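Local coordinates for Es1 family protein (Ehrlichia chaffeensis, PDB 3L3B) that is an amidotransferase-like member of the DJ-1/PfpI family, of unproven function but probably linked to isoprenoid biosynthesis, at residues N25-L30 / K59-N64; A31-M36 / S89-R94; Y117-N122 / C158-V163. All coordinates share one frame; numbering follows the deposited sequence.

Contact 1 (N25-L30 / K59-N64); sequences NSAVIL and KCFAPN
Phe61 lays the CE2 corner of its ring against the methyl of Ala27, with CE2 3.8 Å from Ala27 CB. The ring is set there by a first torsion of -65°, which puts CG opposite the carbonyl carbon, and the Val28 carbonyl oxygen lies near the ring plane at its edge. On the other face of the sheet Leu30 reaches back with one branch, its CD1 resting 4.0 Å from Cys60 SG, while Val28 packs more loosely beside the same sulfur. Between these two layers the backbones zip together in parallel through four hydrogen bonds. Val28 uses both of its backbone groups: its N binds Lys59 O at 2.9 Å, and its O accepts Phe61 N, also at 2.9 Å. Lys59 N to Ser26 O and Leu30 N to Phe61 O, the latter nearly straight at 167°, extend the ladder to either end. At its end the Leu30 oxygen is covered by the Ala62 methyl and finds no polar partner. Strand 110-113 flanks 25-30 on its other side, and strand 97-99 flanks 59-64. The pair is the parallel strand couple of a right-handed beta-alpha-beta crossover through helix 41-53, within the Rossmann-like sheet of the DJ-1/PfpI fold.

Contact 2 (A31-M36 / S89-R94); sequences AGCGHM and SARIAR
A first torsion of -179° swings Cys33 SG opposite its own backbone N and out to the helix, where it meets Ile92, whose chain runs extended from a chi1 of -72° with CG1 opposite the carbonyl carbon. The sulfur sits 3.7 Å from Ile92 CG1 and 3.8 Å from Arg91 CB, so it rests on the roots of two successive helical side chains. Beyond that point the end of Ile92 runs on to the loop backbone, its CD1 3.5 Å from Gly32 O. One turn earlier Ser89 turns its hydroxyl to the start of the loop, with OG 3.2 Å from Gly32 N; the clear hydrogen bond of this hydroxyl is to Ile85 O, in its own helix. Helix 41-53 closes over the apolar patch, with Ile41 touching both Cys33 and Ile92. The guanidinium of Arg91 leaves the patch for the dimer interface: NH1 binds Cys33 O of the second subunit and NH2 forms a salt bridge with its Asp37, while NE pairs with Glu88 of its own chain. The helix ends in a Schellman motif at Arg94. The arrangement is that of a loop following the first strand of a Rossmann-like sheet, packed on a neighbouring helix and built into a two-subunit interface.

Contact 3 (Y117-N122 / C158-V163); sequences YGVAKN and CISPAV
Val119 spreads both of its methyls around the hydroxyl of Ser160: CG1 lies 3.5 Å from Ser160 OG and CG2 3.9 Å from the same oxygen. The valine CB already points at the other segment, and a chi1 of 177° makes CG1 the nearer methyl. Ser160 holds its OG opposite the carbonyl carbon, at a chi1 of -67°, and is hydrogen-bonded to Pro114 O. The oxygen is therefore satisfied from the loop after strand 110-113 although its surroundings across the contact are aliphatic. Ala120 meets two larger side chains in passing: its CB is 4.2 Å from Ile159 CG2, its CA 4.3 Å from Val163 CG2. Ile159 sends CG1 roughly opposite its backbone N (chi1 -161°), leaving CG2 as the branch that meets the alanine. The segments meet by van der Waals packing, closest where the valine methyl rests on the serine oxygen. Ser160 and Val163 lie one turn apart on helix 160-168. Cys158, with positive phi at the turn after strand 154-157, is consistent with the nucleophile elbow of the DJ-1/PfpI family. Val119 also touches Ala31, and Phe127 packs on Ala120. Helix 117-123 thus lies between the loop after strand 24-29 and the start of helix 160-168, each of the two helices following closely on a neighbouring parallel strand of the central sheet, 110-113 and 154-157.

How the contacts relate
Contacts 1 and 2 have centres about 11 Å apart and touch directly: Leu30 and Ala62 pack on Ser89, Leu30 also on Ile92, and Cys60 on Ala93. Their segments alternate along the chain, with 31-36 continuing straight from 25-30. Contact 3 comes later, after both have closed; its centre lies about 14 Å from that of contact 2 and about 15 Å from that of contact 1, which it does not touch. Its bridge to contact 2 is made by His35 with Tyr117 and Ala31 with Asn122, both probable hydrogen bonds. The loop after strand 24-29 therefore connects the sheet of contact 1, helix 85-92 and helix 117-123; of the three, only contact 2 is touched by the second subunit.

Contact 1 (N25-L30 / K59-N64)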
loop_
_atom_site.group_PDB
_atom_site.type_symbol
_atom_site.label_atom_id
_atom_site.label_comp_id
_atom_site.label_asym_id
_atom_site.label_seq_id
_atom_site.Cartn_x
_atom_site.Cartn_y
_atom_site.Cartn_z
ATOM N N ASN B 25 -11.794 -17.818 2.932
ATOM C CA ASN B 25 -10.459 -17.378 3.320
ATOM C C ASN B 25 -9.490 -17.434 2.151
ATOM O O ASN B 25 -9.531 -18.397 1.358
ATOM C CB ASN B 25 -9.892 -18.319 4.364
ATOM C CG ASN B 25 -10.559 -18.193 5.671
ATOM O OD1 ASN B 25 -10.248 -17.277 6.427
ATOM N ND2 ASN B 25 -11.478 -19.113 5.971
ATOM N N SER B 26 -8.589 -16.454 2.092
ATOM C CA SER B 26 -7.549 -16.398 1.050
ATOM C C SER B 26 -6.172 -16.261 1.636
ATOM O O SER B 26 -5.981 -15.479 2.570
ATOM C CB SER B 26 -7.782 -15.217 0.137
ATOM O OG SER B 26 -6.842 -15.253 -0.907
ATOM N N ALA B 27 -5.207 -16.995 1.105
ATOM C CA ALA B 27 -3.804 -16.745 1.401
ATOM C C ALA B 27 -3.301 -15.659 0.438
ATOM O O ALA B 27 -3.812 -15.540 -0.687
ATOM C CB ALA B 27 -2.971 -18.019 1.247
ATOM N N VAL B 28 -2.357 -14.834 0.890
ATOM C CA VAL B 28 -1.721 -13.815 0.045
ATOM C C VAL B 28 -0.243 -13.981 0.243
ATOM O O VAL B 28 0.214 -13.964 1.396
ATOM C CB VAL B 28 -2.156 -12.374 0.424
ATOM C CG1 VAL B 28 -1.392 -11.286 -0.430
ATOM C CG2 VAL B 28 -3.685 -12.241 0.303
ATOM N N ILE B 29 0.512 -14.153 -0.848
ATOM C CA ILE B 29 1.937 -14.343 -0.752
ATOM C C ILE B 29 2.636 -13.047 -1.156
ATOM O O ILE B 29 2.393 -12.487 -2.217
ATOM C CB ILE B 29 2.444 -15.523 -1.592
ATOM C CG1 ILE B 29 1.886 -16.831 -1.017
ATOM C CG2 ILE B 29 3.957 -15.537 -1.574
ATOM C CD1 ILE B 29 2.076 -18.098 -1.878
ATOM N N LEU B 30 3.543 -12.623 -0.294
ATOM C CA LEU B 30 4.282 -11.412 -0.469
ATOM C C LEU B 30 5.789 -11.677 -0.578
ATOM O O LEU B 30 6.329 -12.712 -0.099
ATOM C CB LEU B 30 3.995 -10.529 0.750
ATOM C CG LEU B 30 2.555 -10.106 1.031
ATOM C CD1 LEU B 30 2.495 -9.244 2.291
ATOM C CD2 LEU B 30 2.036 -9.292 -0.166
ATOM N N LYS B 59 -4.877 -14.082 5.086
ATOM C CA LYS B 59 -3.623 -14.202 5.834
ATOM C C LYS B 59 -2.459 -14.086 4.889
ATOM O O LYS B 59 -2.400 -14.723 3.826
ATOM C CB LYS B 59 -3.525 -15.552 6.569
ATOM C CG LYS B 59 -4.104 -15.582 7.948
ATOM C CD LYS B 59 -4.010 -16.989 8.547
ATOM C CE LYS B 59 -4.455 -17.058 9.983
ATOM N NZ LYS B 59 -3.984 -18.336 10.558
ATOM N N CYS B 60 -1.486 -13.318 5.319
ATOM C CA CYS B 60 -0.349 -13.033 4.521
ATOM C C CYS B 60 0.765 -13.977 4.920
ATOM O O CYS B 60 0.993 -14.199 6.120
ATOM C CB CYS B 60 0.107 -11.604 4.701
ATOM S SG CYS B 60 -1.009 -10.303 3.957
ATOM N N PHE B 61 1.524 -14.404 3.910
ATOM C CA PHE B 61 2.655 -15.309 4.072
ATOM C C PHE B 61 3.822 -14.821 3.278
ATOM O O PHE B 61 3.649 -14.231 2.245
ATOM C CB PHE B 61 2.284 -16.698 3.525
ATOM C CG PHE B 61 1.221 -17.347 4.277
ATOM C CD1 PHE B 61 1.521 -18.073 5.428
ATOM C CD2 PHE B 61 -0.105 -17.238 3.860
ATOM C CE1 PHE B 61 0.521 -18.693 6.132
ATOM C CE2 PHE B 61 -1.115 -17.825 4.583
ATOM C CZ PHE B 61 -0.799 -18.558 5.732
ATOM N N ALA B 62 5.017 -15.060 3.777
ATOM C CA ALA B 62 6.230 -14.772 3.047
ATOM C C ALA B 62 7.370 -15.696 3.538
ATOM O O ALA B 62 7.358 -16.163 4.676
ATOM C CB ALA B 62 6.646 -13.328 3.249
ATOM N N PRO B 63 8.388 -15.885 2.699
ATOM C CA PRO B 63 9.500 -16.730 3.059
ATOM C C PRO B 63 10.454 -15.977 3.954
ATOM O O PRO B 63 10.659 -14.783 3.744
ATOM C CB PRO B 63 10.151 -17.017 1.709
ATOM C CG PRO B 63 9.851 -15.822 0.915
ATOM C CD PRO B 63 8.430 -15.520 1.274
ATOM N N ASN B 64 11.015 -16.677 4.936
ATOM C CA ASN B 64 11.955 -16.076 5.886
ATOM C C ASN B 64 13.374 -16.141 5.283
ATOM O O ASN B 64 14.194 -16.938 5.699
ATOM C CB ASN B 64 11.871 -16.797 7.250
ATOM C CG ASN B 64 12.794 -16.204 8.309
ATOM O OD1 ASN B 64 13.151 -15.047 8.260
ATOM N ND2 ASN B 64 13.198 -17.032 9.258
#

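Contact 2 (A31-M36 / S89-R94)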
loop_
_atom_site.group_PDB
_atom_site.type_symbol
_atom_site.label_atom_id
_atom_site.label_comp_id
_atom_site.label_asym_id
_atom_site.label_seq_id
_atom_site.Cartn_x
_atom_site.Cartn_y
_atom_site.Cartn_z
ATOM N N ALA B 31 6.467 -10.742 -1.241
ATOM C CA ALA B 31 7.873 -10.902 -1.546
ATOM C C ALA B 31 8.728 -9.764 -1.020
ATOM O O ALA B 31 9.864 -9.682 -1.430
ATOM C CB ALA B 31 8.094 -11.028 -3.068
ATOM N N GLY B 32 8.185 -8.896 -0.147
ATOM C CA GLY B 32 8.904 -7.754 0.371
ATOM C C GLY B 32 7.945 -6.560 0.313
ATOM O O GLY B 32 6.747 -6.718 0.207
ATOM N N CYS B 33 8.458 -5.358 0.421
ATOM C CA CYS B 33 7.574 -4.186 0.457
ATOM C C CYS B 33 8.104 -3.104 -0.456
ATOM O O CYS B 33 8.785 -2.170 -0.015
ATOM C CB CYS B 33 7.473 -3.719 1.893
ATOM S SG CYS B 33 6.423 -2.305 2.138
ATOM N N GLY B 34 7.792 -3.219 -1.728
ATOM C CA GLY B 34 8.282 -2.277 -2.754
ATOM C C GLY B 34 8.355 -2.878 -4.140
ATOM O O GLY B 34 8.828 -3.995 -4.305
ATOM N N HIS B 35 7.895 -2.142 -5.156
ATOM C CA HIS B 35 7.840 -2.689 -6.480
ATOM C C HIS B 35 9.184 -3.099 -7.108
ATOM O O HIS B 35 9.218 -4.015 -7.975
ATOM C CB HIS B 35 7.045 -1.775 -7.433
ATOM C CG HIS B 35 7.811 -0.633 -8.035
ATOM N ND1 HIS B 35 8.064 0.535 -7.366
ATOM C CD2 HIS B 35 8.281 -0.446 -9.299
ATOM C CE1 HIS B 35 8.725 1.370 -8.154
ATOM N NE2 HIS B 35 8.852 0.802 -9.342
ATOM N N MET B 36 10.282 -2.472 -6.700
ATOM C CA MET B 36 11.590 -2.802 -7.282
ATOM C C MET B 36 12.359 -3.920 -6.574
ATOM O O MET B 36 13.283 -4.491 -7.158
ATOM C CB MET B 36 12.461 -1.538 -7.401
ATOM C CG MET B 36 11.766 -0.425 -8.153
ATOM S SD MET B 36 12.775 0.991 -8.535
ATOM C CE MET B 36 13.583 0.342 -9.975
ATOM N N SER B 89 7.720 -7.668 4.399
ATOM C CA SER B 89 6.352 -7.966 4.102
ATOM C C SER B 89 5.424 -7.631 5.258
ATOM O O SER B 89 4.263 -7.291 5.019
ATOM C CB SER B 89 6.155 -9.478 3.736
ATOM O OG SER B 89 6.893 -9.838 2.573
ATOM N N ALA B 90 5.901 -7.740 6.496
ATOM C CA ALA B 90 5.107 -7.350 7.651
ATOM C C ALA B 90 4.639 -5.876 7.611
ATOM O O ALA B 90 3.658 -5.536 8.283
ATOM C CB ALA B 90 5.902 -7.623 8.993
ATOM N N ARG B 91 5.324 -5.013 6.843
ATOM C CA ARG B 91 4.856 -3.647 6.627
ATOM C C ARG B 91 3.533 -3.646 5.914
ATOM O O ARG B 91 2.606 -3.050 6.379
ATOM C CB ARG B 91 5.895 -2.799 5.890
ATOM C CG ARG B 91 7.194 -2.661 6.736
ATOM C CD ARG B 91 8.395 -2.056 6.002
ATOM N NE ARG B 91 9.489 -1.880 6.968
ATOM C CZ ARG B 91 9.620 -0.815 7.783
ATOM N NH1 ARG B 91 8.767 0.190 7.685
ATOM N NH2 ARG B 91 10.600 -0.774 8.688
ATOM N N ILE B 92 3.432 -4.341 4.794
ATOM C CA ILE B 92 2.221 -4.427 4.036
ATOM C C ILE B 92 1.133 -5.126 4.842
ATOM O O ILE B 92 -0.043 -4.727 4.808
ATOM C CB ILE B 92 2.491 -5.191 2.721
ATOM C CG1 ILE B 92 3.315 -4.331 1.769
ATOM C CG2 ILE B 92 1.187 -5.580 1.994
ATOM C CD1 ILE B 92 3.632 -5.035 0.418
ATOM N N ALA B 93 1.531 -6.155 5.587
ATOM C CA ALA B 93 0.594 -6.939 6.385
ATOM C C ALA B 93 0.229 -6.305 7.707
ATOM O O ALA B 93 -0.528 -6.915 8.452
ATOM C CB ALA B 93 1.193 -8.383 6.661
ATOM N N ARG B 94 0.746 -5.108 8.019
ATOM C CA ARG B 94 0.544 -4.485 9.337
ATOM C C ARG B 94 0.854 -5.514 10.457
ATOM O O ARG B 94 0.157 -5.577 11.498
ATOM C CB ARG B 94 -0.885 -3.963 9.493
ATOM C CG ARG B 94 -1.192 -2.669 8.688
ATOM C CD ARG B 94 -2.639 -2.194 8.925
ATOM N NE ARG B 94 -2.955 -2.000 10.358
ATOM C CZ ARG B 94 -2.690 -0.907 11.076
ATOM N NH1 ARG B 94 -2.133 0.172 10.535
ATOM N NH2 ARG B 94 -3.015 -0.874 12.357
#

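Contact 3 (Y117-N122 / C158-V163)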
loop_
_atom_site.group_PDB
_atom_site.type_symbol
_atom_site.label_atom_id
_atom_site.label_comp_id
_atom_site.label_asym_id
_atom_site.label_seq_id
_atom_site.Cartn_x
_atom_site.Cartn_y
_atom_site.Cartn_z
ATOM N N TYR B 117 8.580 -6.680 -8.751
ATOM C CA TYR B 117 9.811 -7.220 -9.284
ATOM C C TYR B 117 10.387 -8.222 -8.339
ATOM O O TYR B 117 11.049 -9.177 -8.768
ATOM C CB TYR B 117 10.808 -6.089 -9.577
ATOM C CG TYR B 117 12.037 -6.500 -10.363
ATOM C CD1 TYR B 117 11.966 -6.711 -11.744
ATOM C CD2 TYR B 117 13.266 -6.706 -9.725
ATOM C CE1 TYR B 117 13.098 -7.100 -12.475
ATOM C CE2 TYR B 117 14.404 -7.095 -10.449
ATOM C CZ TYR B 117 14.308 -7.285 -11.824
ATOM O OH TYR B 117 15.410 -7.661 -12.552
ATOM N N GLY B 118 10.122 -8.042 -7.051
ATOM C CA GLY B 118 10.567 -9.012 -6.041
ATOM C C GLY B 118 10.016 -10.408 -6.148
ATOM O O GLY B 118 10.677 -11.376 -5.774
ATOM N N VAL B 119 8.797 -10.529 -6.640
ATOM C CA VAL B 119 8.228 -11.824 -6.853
ATOM C C VAL B 119 9.095 -12.559 -7.844
ATOM O O VAL B 119 9.497 -13.679 -7.570
ATOM C CB VAL B 119 6.773 -11.753 -7.363
ATOM C CG1 VAL B 119 6.211 -13.165 -7.648
ATOM C CG2 VAL B 119 5.916 -11.022 -6.341
ATOM N N ALA B 120 9.405 -11.931 -8.973
ATOM C CA ALA B 120 10.243 -12.574 -9.986
ATOM C C ALA B 120 11.698 -12.783 -9.489
ATOM O O ALA B 120 12.275 -13.856 -9.645
ATOM C CB ALA B 120 10.195 -11.770 -11.286
ATOM N N LYS B 121 12.262 -11.776 -8.835
ATOM C CA LYS B 121 13.665 -11.789 -8.429
ATOM C C LYS B 121 13.880 -12.638 -7.192
ATOM O O LYS B 121 14.908 -13.354 -7.075
ATOM C CB LYS B 121 14.137 -10.328 -8.146
ATOM N N ASN B 122 12.952 -12.564 -6.246
ATOM C CA ASN B 122 13.108 -13.293 -4.984
ATOM C C ASN B 122 12.626 -14.734 -4.991
ATOM O O ASN B 122 13.099 -15.534 -4.206
ATOM C CB ASN B 122 12.476 -12.544 -3.808
ATOM C CG ASN B 122 13.052 -11.178 -3.628
ATOM O OD1 ASN B 122 14.139 -10.889 -4.125
ATOM N ND2 ASN B 122 12.310 -10.296 -2.944
ATOM N N CYS B 158 0.267 -8.756 -12.328
ATOM C CA CYS B 158 1.439 -8.162 -12.935
ATOM C C CYS B 158 2.429 -9.200 -13.508
ATOM O O CYS B 158 2.090 -9.872 -14.455
ATOM C CB CYS B 158 2.081 -7.210 -11.945
ATOM S SG CYS B 158 3.078 -6.080 -12.836
ATOM N N ILE B 159 3.629 -9.339 -12.963
ATOM C CA ILE B 159 4.542 -10.385 -13.459
ATOM C C ILE B 159 4.248 -11.765 -12.854
ATOM O O ILE B 159 4.682 -12.807 -13.382
ATOM C CB ILE B 159 6.010 -10.014 -13.170
ATOM C CG1 ILE B 159 6.981 -10.807 -14.050
ATOM C CG2 ILE B 159 6.315 -10.172 -11.634
ATOM C CD1 ILE B 159 6.794 -10.658 -15.603
ATOM N N SER B 160 3.511 -11.794 -11.764
ATOM C CA SER B 160 3.253 -13.064 -11.068
ATOM C C SER B 160 2.645 -14.162 -11.973
ATOM O O SER B 160 2.963 -15.338 -11.766
ATOM C CB SER B 160 2.376 -12.852 -9.826
ATOM O OG SER B 160 3.145 -12.078 -8.865
ATOM N N PRO B 161 1.828 -13.783 -12.975
ATOM C CA PRO B 161 1.277 -14.830 -13.839
ATOM C C PRO B 161 2.343 -15.637 -14.555
ATOM O O PRO B 161 2.154 -16.837 -14.752
ATOM C CB PRO B 161 0.375 -14.058 -14.809
ATOM C CG PRO B 161 -0.091 -12.889 -14.050
ATOM C CD PRO B 161 1.099 -12.505 -13.146
ATOM N N ALA B 162 3.452 -14.978 -14.935
ATOM C CA ALA B 162 4.578 -15.615 -15.617
ATOM C C ALA B 162 5.237 -16.625 -14.709
ATOM O O ALA B 162 5.564 -17.753 -15.131
ATOM C CB ALA B 162 5.638 -14.522 -16.104
ATOM N N VAL B 163 5.411 -16.254 -13.447
ATOM C CA VAL B 163 5.987 -17.151 -12.481
ATOM C C VAL B 163 5.091 -18.373 -12.208
ATOM O O VAL B 163 5.610 -19.494 -12.059
ATOM C CB VAL B 163 6.311 -16.481 -11.171
ATOM C CG1 VAL B 163 7.054 -17.495 -10.216
ATOM C CG2 VAL B 163 7.167 -15.208 -11.426
#